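Side-chain contacts in uncharacterized protein (Leptospirillum rubarum, PDB 3OMD), which is of unknown function but folds as a small, largely helical protein of the DUF5069 family: residues A[111-114]-A[115-119]; A[99-102]-A[103-106]; A[17-21]-A[22-26]; A[59-62]-A[63-66]. All coordinates share one frame; numbering follows the deposited sequence. Where two conformers were deposited one is given.

All four contacts are local ones within one largely helical chain, each made along a helix, round a turn or at a helix end. Interaction 1 is a surface contact on helix 110-123, a flat stack of charge on aromatic ring. Interactions 2, 3 and 4 are partly buried and lie nearer the centre of the chain. Interactions 2 and 3 touch: the end of helix 92-104 lies against the type I' turn before helix 26-38, joined by polar groups. Interaction 4 starts helix 62-69 with a capping carboxylate, and its Phe65 meets Leu26 of interaction 3 in apolar packing. Interactions 1 and 4 lie farthest apart, their centres about 30 Å from each other.

Interaction 1: residues A[111-114]-A[115-119]; sequences EKWD and YFRSV
A cation-pi stack with a salt bridge at its edge joins Trp113, Asp114 and Arg117 on the surface of helix 110-123, the contact centre lying about 20 Å from the centre of the chain. The Arg117 guanidinium lies flat over one face of the indole, the planes only 2° apart. Arg117 CZ sits 3.4 Å from Trp113 CE2, on the bond shared by the two rings. From there Arg117 NH1 reaches over Trp113 CZ2 at 3.3 Å, while NH2 spreads toward CE3. The arginine chain, extended until it bends at chi3 (-67°), folds back to cover the ring. Trp113 and Arg117 are i to i+4 partners of a regular alpha-helix, Asp114 and Arg117 i to i+3, and Arg117 N bonds to Trp113 O at 3.0 Å. The same carbonyl also takes a weak bond from Arg117 NE, at 3.3 Å from Trp113 O, which ties the base of the guanidinium to the backbone. At the edge of the group and in its plane, Asp114 OD1 stands 2.8 Å from Arg117 NH2, a salt bridge whose hydrogen bond is weak because the N-H is bent to 130°. A leucine in place of Arg117 would probably leave the Asp114 carboxylate without its positive mate and the indole face without its flat cover. Elsewhere on the helix Phe116 is buried, set edge-to-face with Trp133 and against Leu136 of helix 133-140, and Lys112 NZ forms a salt bridge with Asp108.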
loop_
_atom_site.group_PDB
_atom_site.type_symbol
_atom_site.label_atom_id
_atom_site.label_comp_id
_atom_site.label_asym_id
_atom_site.label_seq_id
_atom_site.Cartn_x
_atom_site.Cartn_y
_atom_site.Cartn_z
ATOM N N GLU A 111 2.883 17.164 15.697
ATOM C CA GLU A 111 4.241 16.796 15.320
ATOM C C GLU A 111 4.203 16.162 13.918
ATOM O O GLU A 111 4.976 16.508 13.025
ATOM C CB GLU A 111 4.864 15.827 16.341
ATOM C CG GLU A 111 6.295 15.403 15.969
ATOM C CD GLU A 111 7.064 14.565 17.006
ATOM O OE1 GLU A 111 6.586 14.286 18.138
ATOM O OE2 GLU A 111 8.182 14.168 16.650
ATOM N N LYS A 112 3.273 15.234 13.720
ATOM C CA LYS A 112 3.225 14.558 12.418
ATOM C C LYS A 112 2.704 15.521 11.337
ATOM O O LYS A 112 3.075 15.408 10.156
ATOM C CB LYS A 112 2.324 13.325 12.494
ATOM C CG LYS A 112 2.950 12.170 13.237
ATOM C CD LYS A 112 2.128 10.908 13.144
ATOM C CE LYS A 112 2.728 9.754 13.937
ATOM N NZ LYS A 112 1.699 8.658 14.013
ATOM N N TRP A 113 1.831 16.459 11.724
ATOM C CA TRP A 113 1.347 17.464 10.782
ATOM C C TRP A 113 2.495 18.337 10.259
ATOM O O TRP A 113 2.530 18.652 9.070
ATOM C CB TRP A 113 0.291 18.329 11.465
ATOM C CG TRP A 113 -0.383 19.358 10.658
ATOM C CD1 TRP A 113 -0.822 19.268 9.360
ATOM C CD2 TRP A 113 -0.816 20.630 11.148
ATOM N NE1 TRP A 113 -1.483 20.429 9.015
ATOM C CE2 TRP A 113 -1.494 21.278 10.090
ATOM C CE3 TRP A 113 -0.685 21.294 12.382
ATOM C CZ2 TRP A 113 -2.026 22.581 10.227
ATOM C CZ3 TRP A 113 -1.212 22.575 12.511
ATOM C CH2 TRP A 113 -1.882 23.201 11.436
ATOM N N ASP A 114 3.414 18.718 11.150
ATOM C CA ASP A 114 4.621 19.467 10.727
ATOM C C ASP A 114 5.451 18.661 9.728
ATOM O O ASP A 114 5.898 19.192 8.699
ATOM C CB ASP A 114 5.469 19.866 11.937
ATOM C CG ASP A 114 4.800 20.898 12.816
ATOM O OD1 ASP A 114 3.843 21.577 12.366
ATOM O OD2 ASP A 114 5.240 21.002 13.996
ATOM N N TYR A 115 5.641 17.375 10.011
ATOM C CA TYR A 115 6.411 16.506 9.121
ATOM C C TYR A 115 5.727 16.400 7.747
ATOM O O TYR A 115 6.380 16.581 6.695
ATOM C CB TYR A 115 6.596 15.128 9.789
ATOM C CG TYR A 115 7.156 14.084 8.878
ATOM C CD1 TYR A 115 8.289 14.333 8.103
ATOM C CD2 TYR A 115 6.544 12.820 8.788
ATOM C CE1 TYR A 115 8.817 13.343 7.256
ATOM C CE2 TYR A 115 7.081 11.836 7.965
ATOM C CZ TYR A 115 8.198 12.110 7.191
ATOM O OH TYR A 115 8.706 11.130 6.358
ATOM N N PHE A 116 4.419 16.092 7.764
ATOM C CA PHE A 116 3.658 15.956 6.501
ATOM C C PHE A 116 3.837 17.205 5.641
ATOM O O PHE A 116 4.142 17.127 4.434
ATOM C CB PHE A 116 2.169 15.782 6.856
ATOM C CG PHE A 116 1.256 15.630 5.667
ATOM C CD1 PHE A 116 0.826 14.356 5.277
ATOM C CD2 PHE A 116 0.851 16.726 4.939
ATOM C CE1 PHE A 116 -0.040 14.200 4.161
ATOM C CE2 PHE A 116 -0.008 16.583 3.832
ATOM C CZ PHE A 116 -0.435 15.304 3.437
ATOM N N ARG A 117 3.687 18.363 6.263
ATOM C CA ARG A 117 3.777 19.596 5.470
ATOM C C ARG A 117 5.196 19.869 4.952
ATOM O O ARG A 117 5.352 20.400 3.856
ATOM C CB ARG A 117 3.224 20.780 6.251
ATOM C CG ARG A 117 1.692 20.607 6.437
ATOM C CD ARG A 117 1.130 21.801 7.179
ATOM N NE ARG A 117 1.643 21.802 8.537
ATOM C CZ ARG A 117 1.481 22.800 9.405
ATOM N NH1 ARG A 117 0.807 23.898 9.053
ATOM N NH2 ARG A 117 1.983 22.690 10.631
ATOM N N SER A 118 6.208 19.473 5.717
ATOM C CA SER A 118 7.593 19.609 5.266
ATOM C C SER A 118 7.867 18.730 4.039
ATOM O O SER A 118 8.573 19.145 3.108
ATOM C CB SER A 118 8.531 19.246 6.395
ATOM O OG SER A 118 9.854 19.473 5.990
ATOM N N VAL A 119 7.330 17.509 4.042
ATOM C CA VAL A 119 7.481 16.621 2.875
ATOM C C VAL A 119 6.753 17.221 1.686
ATOM O O VAL A 119 7.316 17.347 0.593
ATOM C CB VAL A 119 6.918 15.212 3.164
ATOM C CG1 VAL A 119 6.987 14.350 1.890
ATOM C CG2 VAL A 119 7.752 14.565 4.262
#

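Interaction 2: residues A[99-102]-A[103-106]; sequences NREY and ESRS
Residues 99-106 carry the last turn of helix 92-104 into a loop, and the bonds from 103-106 back to 99-102 change as the helix ends. Glu103 N still bonds to Asn99 O at 2.9 Å. Ser104 N is divided between two weak bonds, to Arg100 O and to Glu101 O, and Arg105 N bonds to Tyr102 O, three residues back, at 3.3 Å. Water 1 donates to both Tyr102 O and Arg105 O, bridging the opened turn. In one of its two modelled conformers Ser104 has OG between its backbone N and carbonyl carbon (chi1 76°), from where it donates to Glu101 O at 2.7 Å. The Arg105 chain, extended from CG to NE, runs back along the helix: its CG lies 3.3 Å from Glu101 O, and the edge of the guanidinium faces Tyr102 CA. Glu101 OE2 stands 3.9 Å from Arg105 NH2, a long salt bridge; the two planes are nearly parallel, 5° apart, but the oxygen lies well off the guanidinium plane and the attraction is one of charge alone. A serine in place of Arg105 would probably leave Glu101 without this positive neighbour and uncover Leu50 and Ala53 of helix 50-58, which the arginine touches. On another side, Glu103 lays CG against Asn99 O at 3.2 Å and sends OE2 on to a salt bridge with Arg19, while Tyr102 OH bonds to His25 ND1. Such is the C-terminal turn of an alpha-helix: i+4 bonds weaken, i+3 bonds appear, and a serine hydroxyl and a water take carbonyls.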
loop_
_atom_site.group_PDB
_atom_site.type_symbol
_atom_site.label_atom_id
_atom_site.label_comp_id
_atom_site.label_asym_id
_atom_site.label_seq_id
_atom_site.Cartn_x
_atom_site.Cartn_y
_atom_site.Cartn_z
ATOM N N ASN A 99 -11.370 1.106 2.748
ATOM C CA ASN A 99 -10.933 2.157 1.822
ATOM C C ASN A 99 -11.239 3.531 2.349
ATOM O O ASN A 99 -10.436 4.461 2.183
ATOM C CB ASN A 99 -11.645 2.026 0.479
ATOM C CG ASN A 99 -11.192 0.805 -0.338
ATOM O OD1 ASN A 99 -10.202 0.111 -0.041
ATOM N ND2 ASN A 99 -11.956 0.541 -1.405
ATOM N N ARG A 100 -12.433 3.704 2.926
ATOM C CA ARG A 100 -12.819 5.055 3.369
ATOM C C ARG A 100 -11.888 5.506 4.499
ATOM O O ARG A 100 -11.420 6.663 4.506
ATOM C CB ARG A 100 -14.287 5.038 3.833
ATOM C CG ARG A 100 -14.748 6.332 4.462
ATOM C CD ARG A 100 -16.077 6.102 5.217
ATOM N NE ARG A 100 -16.523 7.327 5.889
ATOM C CZ ARG A 100 -17.642 7.443 6.607
ATOM N NH1 ARG A 100 -18.483 6.412 6.746
ATOM N NH2 ARG A 100 -17.950 8.616 7.140
ATOM N N GLU A 101 -11.580 4.593 5.425
ATOM C CA GLU A 101 -10.690 4.971 6.523
ATOM C C GLU A 101 -9.259 5.206 6.010
ATOM O O GLU A 101 -8.609 6.178 6.380
ATOM C CB GLU A 101 -10.732 3.923 7.649
ATOM C CG GLU A 101 -9.860 4.335 8.820
ATOM C CD GLU A 101 -10.036 3.513 10.075
ATOM O OE1 GLU A 101 -10.863 2.595 10.112
ATOM O OE2 GLU A 101 -9.340 3.835 11.062
ATOM N N TYR A 102 -8.778 4.313 5.145
ATOM C CA TYR A 102 -7.427 4.405 4.580
ATOM C C TYR A 102 -7.233 5.721 3.845
ATOM O O TYR A 102 -6.219 6.408 4.046
ATOM C CB TYR A 102 -7.313 3.240 3.621
ATOM C CG TYR A 102 -6.043 3.086 2.829
ATOM C CD1 TYR A 102 -4.887 2.508 3.412
ATOM C CD2 TYR A 102 -5.993 3.416 1.475
ATOM C CE1 TYR A 102 -3.715 2.280 2.638
ATOM C CE2 TYR A 102 -4.844 3.209 0.701
ATOM C CZ TYR A 102 -3.732 2.642 1.289
ATOM O OH TYR A 102 -2.640 2.419 0.518
ATOM N N GLU A 103 -8.206 6.071 3.005
ATOM C CA GLU A 103 -8.094 7.316 2.209
ATOM C C GLU A 103 -8.264 8.569 3.088
ATOM O O GLU A 103 -7.880 9.663 2.670
ATOM C CB GLU A 103 -9.122 7.310 1.085
ATOM C CG GLU A 103 -8.790 6.242 0.045
ATOM C CD GLU A 103 -9.813 6.109 -1.030
ATOM O OE1 GLU A 103 -10.578 7.092 -1.290
ATOM O OE2 GLU A 103 -9.885 5.023 -1.635
ATOM N N SER A 104 -8.836 8.416 4.288
ATOM C CA SER A 104 -9.004 9.561 5.185
ATOM C C SER A 104 -7.795 9.797 6.071
ATOM O O SER A 104 -7.707 10.846 6.711
ATOM C CB SER A 104 -10.216 9.355 6.103
ATOM O OG SER A 104 -9.921 8.439 7.143
ATOM N N ARG A 105 -6.875 8.829 6.138
ATOM C CA ARG A 105 -5.756 8.917 7.108
ATOM C C ARG A 105 -4.943 10.179 6.905
ATOM O O ARG A 105 -4.434 10.432 5.817
ATOM C CB ARG A 105 -4.856 7.679 7.025
ATOM C CG ARG A 105 -5.511 6.453 7.610
ATOM C CD ARG A 105 -4.680 5.157 7.418
ATOM N NE ARG A 105 -5.385 3.977 7.989
ATOM C CZ ARG A 105 -5.279 3.579 9.252
ATOM N NH1 ARG A 105 -4.485 4.246 10.087
ATOM N NH2 ARG A 105 -5.963 2.518 9.689
ATOM N N SER A 106 -4.807 10.945 7.983
ATOM C CA SER A 106 -4.109 12.221 7.955
ATOM C C SER A 106 -3.163 12.254 9.149
ATOM O O SER A 106 -3.269 11.404 10.031
ATOM C CB SER A 106 -5.121 13.364 7.967
ATOM O OG SER A 106 -6.025 13.239 6.878
HETATM O O HOH W 1 -4.408 8.659 3.662
#

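Interaction 3: residues A[17-21]-A[22-26]; sequences VDRLG and GMDHL
Arg19 and Asp24 lie side by side across a tight turn and meet in a salt bridge. Arg19 NE donates to Asp24 OD1 at 2.9 Å with an N-H angle of 155°. The oxygen sits in the guanidinium plane and is met on its syn side, though the donor stands 33° out of the carboxylate plane, the two groups being twisted by 46°. Arg19 CG also lies 3.2 Å from Asp24 OD1, so the chain as well as its charge leans on this oxygen. On the other side of the turn Leu20 CD2 packs against Leu26 CD2 at 3.8 Å. Both contacts are set by the backbone between them: Leu20 N bonds to Met23 O at 3.2 Å, and Met23 N to Leu20 O at 2.9 Å. Met23 O also takes a hydrogen from water 2, which links it to Asp18 O. Farther out, Asn99 reaches from helix 92-104 to hold Asp24 N with OD1 and Gly22 O with ND2, and selenomethionine Met23 packs on Phe54 and Phe58. Gly21 and Gly22 both have positive phi, and a CB on Gly22 would clash with Gly21 O, as befits a type I' turn closed by a single antiparallel, hydrogen-bonded bridge, the tight turn also found in two-residue hairpins.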
loop_
_atom_site.group_PDB
_atom_site.type_symbol
_atom_site.label_atom_id
_atom_site.label_comp_id
_atom_site.label_asym_id
_atom_site.label_seq_id
_atom_site.Cartn_x
_atom_site.Cartn_y
_atom_site.Cartn_z
ATOM N N VAL A 17 -4.409 3.824 -4.217
ATOM C CA VAL A 17 -5.823 3.810 -4.620
ATOM C C VAL A 17 -6.046 3.170 -6.013
ATOM O O VAL A 17 -7.132 3.303 -6.587
ATOM C CB VAL A 17 -6.459 5.218 -4.500
ATOM C CG1 VAL A 17 -6.404 5.691 -3.004
ATOM C CG2 VAL A 17 -5.842 6.206 -5.495
ATOM N N ASP A 18 -5.030 2.442 -6.496
ATOM C CA ASP A 18 -5.144 1.622 -7.715
ATOM C C ASP A 18 -5.723 0.280 -7.213
ATOM O O ASP A 18 -4.988 -0.593 -6.728
ATOM C CB ASP A 18 -3.759 1.455 -8.333
ATOM C CG ASP A 18 -3.784 0.647 -9.633
ATOM O OD1 ASP A 18 -4.872 0.149 -10.040
ATOM O OD2 ASP A 18 -2.689 0.514 -10.204
ATOM N N ARG A 19 -7.052 0.128 -7.316
ATOM C CA ARG A 19 -7.732 -0.944 -6.552
ATOM C C ARG A 19 -7.657 -2.314 -7.238
ATOM O O ARG A 19 -7.580 -2.415 -8.484
ATOM C CB ARG A 19 -9.191 -0.569 -6.304
ATOM C CG ARG A 19 -9.326 0.672 -5.405
ATOM C CD ARG A 19 -10.791 1.085 -5.228
ATOM N NE ARG A 19 -10.878 2.205 -4.286
ATOM C CZ ARG A 19 -12.005 2.854 -4.044
ATOM N NH1 ARG A 19 -13.137 2.502 -4.676
ATOM N NH2 ARG A 19 -12.027 3.845 -3.161
ATOM N N LEU A 20 -7.710 -3.365 -6.414
ATOM C CA LEU A 20 -7.750 -4.744 -6.907
ATOM C C LEU A 20 -8.812 -5.409 -6.050
ATOM O O LEU A 20 -8.759 -5.333 -4.848
ATOM C CB LEU A 20 -6.392 -5.425 -6.701
ATOM C CG LEU A 20 -6.326 -6.924 -7.083
ATOM C CD1 LEU A 20 -6.727 -7.188 -8.517
ATOM C CD2 LEU A 20 -4.902 -7.451 -6.797
ATOM N N GLY A 21 -9.782 -6.071 -6.684
ATOM C CA GLY A 21 -10.875 -6.673 -5.906
ATOM C C GLY A 21 -11.655 -5.620 -5.109
ATOM O O GLY A 21 -12.228 -5.924 -4.066
ATOM N N GLY A 22 -11.620 -4.384 -5.594
ATOM C CA GLY A 22 -12.273 -3.271 -4.916
ATOM C C GLY A 22 -11.458 -2.675 -3.771
ATOM O O GLY A 22 -11.902 -1.654 -3.198
HETATM N N MSE A 23 -10.289 -3.258 -3.461
HETATM C CA MSE A 23 -9.558 -2.812 -2.243
HETATM C C MSE A 23 -8.379 -1.905 -2.585
HETATM O O MSE A 23 -7.582 -2.195 -3.481
HETATM C CB MSE A 23 -9.004 -3.964 -1.421
HETATM C CG MSE A 23 -9.511 -5.282 -1.674
HETATM SE SE MSE A 23 -8.533 -6.258 -0.362
HETATM C CE MSE A 23 -7.976 -4.676 0.654
ATOM N N ASP A 24 -8.241 -0.839 -1.799
ATOM C CA ASP A 24 -7.003 -0.017 -1.780
ATOM C C ASP A 24 -5.884 -0.843 -1.123
ATOM O O ASP A 24 -6.127 -1.882 -0.486
ATOM C CB ASP A 24 -7.230 1.197 -0.873
ATOM C CG ASP A 24 -8.141 2.219 -1.459
ATOM O OD1 ASP A 24 -8.445 2.208 -2.686
ATOM O OD2 ASP A 24 -8.603 3.124 -0.689
ATOM N N HIS A 25 -4.658 -0.354 -1.296
ATOM C CA HIS A 25 -3.414 -0.891 -0.718
ATOM C C HIS A 25 -2.968 -2.244 -1.266
ATOM O O HIS A 25 -1.761 -2.532 -1.264
ATOM C CB HIS A 25 -3.455 -0.968 0.832
ATOM C CG HIS A 25 -2.092 -0.893 1.431
ATOM N ND1 HIS A 25 -1.314 0.240 1.315
ATOM C CD2 HIS A 25 -1.312 -1.835 2.031
ATOM C CE1 HIS A 25 -0.130 0.005 1.854
ATOM N NE2 HIS A 25 -0.104 -1.245 2.294
ATOM N N LEU A 26 -3.919 -3.089 -1.707
ATOM C CA LEU A 26 -3.555 -4.490 -2.057
ATOM C C LEU A 26 -2.499 -4.545 -3.185
ATOM O O LEU A 26 -1.484 -5.265 -3.059
ATOM C CB LEU A 26 -4.821 -5.282 -2.408
ATOM C CG LEU A 26 -4.544 -6.717 -2.885
ATOM C CD1 LEU A 26 -3.709 -7.529 -1.885
ATOM C CD2 LEU A 26 -5.917 -7.404 -3.183
HETATM O O HOH W 2 -4.956 -2.027 -4.495
#

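Interaction 4: residues A[59-62]-A[63-66]; sequences GLDH and EKFA
Asp61 caps the N-terminus of helix 62-69, its carboxylate meeting the backbone N-H groups of Glu63 and Lys64. In the conformer described, one of two modelled, CG is anti to the backbone N (chi1 175°), which brings OD2 over the first turn. Asp61 OD2 accepts from Lys64 N at 2.8 Å through its anti lone pair, with a fairly straight N-H angle of 161°, and from Glu63 N at 2.8 Å in a weak, bent bond. Water 3 donates to Asp61 OD2 at 3.0 Å and to Glu63 OE1 at 2.9 Å; it bridges two carboxylates of like charge, Asp61 OD2 and Glu63 OE1 4.4 Å apart, and probably eases their repulsion. Backbone acceptors are met as well: Asp61 O by Phe65 N at 2.9 Å, His62 O by both Ala66 N and the hydroxyl of Tyr46. Glu63 CG lies over one face of the His62 ring, 3.5 Å from His62 CE1. Leu60, just before the cap, meets Phe65 loosely, CD1 to CD1 at 4.5 Å, in the positions of a hydrophobic staple. Gly59 ends helix 50-58 in a Schellman motif, and a short link leads to helix 62-69, whose Phe65 is buried among Phe55 of helix 50-58, Val29 and Ala33 of helix 26-38, and Met78 and Trp81 of helix 75-85.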
loop_
_atom_site.group_PDB
_atom_site.type_symbol
_atom_site.label_atom_id
_atom_site.label_comp_id
_atom_site.label_asym_id
_atom_site.label_seq_id
_atom_site.Cartn_x
_atom_site.Cartn_y
_atom_site.Cartn_z
ATOM N N GLY A 59 -7.155 -9.545 8.468
ATOM C CA GLY A 59 -6.754 -10.758 9.231
ATOM C C GLY A 59 -5.719 -11.578 8.507
ATOM O O GLY A 59 -5.749 -12.813 8.561
ATOM N N LEU A 60 -4.799 -10.898 7.834
ATOM C CA LEU A 60 -3.733 -11.560 7.096
ATOM C C LEU A 60 -2.412 -11.508 7.834
ATOM O O LEU A 60 -2.085 -10.523 8.498
ATOM C CB LEU A 60 -3.542 -10.877 5.753
ATOM C CG LEU A 60 -4.757 -10.860 4.804
ATOM C CD1 LEU A 60 -4.518 -9.908 3.577
ATOM C CD2 LEU A 60 -5.178 -12.272 4.352
ATOM N N ASP A 61 -1.643 -12.580 7.704
ATOM C CA ASP A 61 -0.308 -12.607 8.286
ATOM C C ASP A 61 0.688 -12.163 7.243
ATOM O O ASP A 61 0.730 -12.733 6.153
ATOM C CB ASP A 61 0.023 -14.019 8.771
ATOM C CG ASP A 61 1.439 -14.129 9.284
ATOM O OD1 ASP A 61 1.639 -13.902 10.496
ATOM O OD2 ASP A 61 2.353 -14.405 8.474
ATOM N N HIS A 62 1.488 -11.147 7.570
ATOM C CA HIS A 62 2.455 -10.560 6.605
ATOM C C HIS A 62 3.471 -11.577 6.060
ATOM O O HIS A 62 3.922 -11.448 4.893
ATOM C CB HIS A 62 3.213 -9.380 7.247
ATOM C CG HIS A 62 4.039 -9.748 8.456
ATOM N ND1 HIS A 62 5.405 -9.941 8.413
ATOM C CD2 HIS A 62 3.680 -9.910 9.746
ATOM C CE1 HIS A 62 5.846 -10.230 9.630
ATOM N NE2 HIS A 62 4.818 -10.215 10.461
ATOM N N GLU A 63 3.848 -12.567 6.890
ATOM C CA GLU A 63 4.828 -13.574 6.477
ATOM C C GLU A 63 4.169 -14.524 5.474
ATOM O O GLU A 63 4.740 -14.856 4.422
ATOM C CB GLU A 63 5.385 -14.380 7.668
ATOM C CG GLU A 63 6.201 -13.563 8.646
ATOM C CD GLU A 63 6.645 -14.335 9.898
ATOM O OE1 GLU A 63 6.305 -15.531 10.095
ATOM O OE2 GLU A 63 7.338 -13.718 10.718
ATOM N N LYS A 64 2.964 -14.962 5.809
ATOM C CA LYS A 64 2.217 -15.842 4.879
ATOM C C LYS A 64 1.875 -15.148 3.580
ATOM O O LYS A 64 1.949 -15.788 2.513
ATOM C CB LYS A 64 0.967 -16.388 5.553
ATOM C CG LYS A 64 1.282 -17.246 6.775
ATOM C CD LYS A 64 0.044 -17.827 7.375
ATOM C CE LYS A 64 0.434 -18.716 8.562
ATOM N NZ LYS A 64 -0.766 -19.367 9.166
ATOM N N PHE A 65 1.541 -13.857 3.635
ATOM C CA PHE A 65 1.275 -13.107 2.407
ATOM C C PHE A 65 2.507 -13.017 1.513
ATOM O O PHE A 65 2.397 -13.269 0.297
ATOM C CB PHE A 65 0.741 -11.729 2.800
ATOM C CG PHE A 65 0.380 -10.851 1.631
ATOM C CD1 PHE A 65 -0.896 -10.880 1.095
ATOM C CD2 PHE A 65 1.311 -9.977 1.092
ATOM C CE1 PHE A 65 -1.238 -10.040 0.041
ATOM C CE2 PHE A 65 0.987 -9.154 0.012
ATOM C CZ PHE A 65 -0.297 -9.183 -0.519
ATOM N N ALA A 66 3.679 -12.731 2.102
ATOM C CA ALA A 66 4.892 -12.639 1.302
ATOM C C ALA A 66 5.207 -13.996 0.686
ATOM O O ALA A 66 5.638 -14.053 -0.458
ATOM C CB ALA A 66 6.091 -12.108 2.148
HETATM O O HOH W 3 3.629 -16.587 10.080
#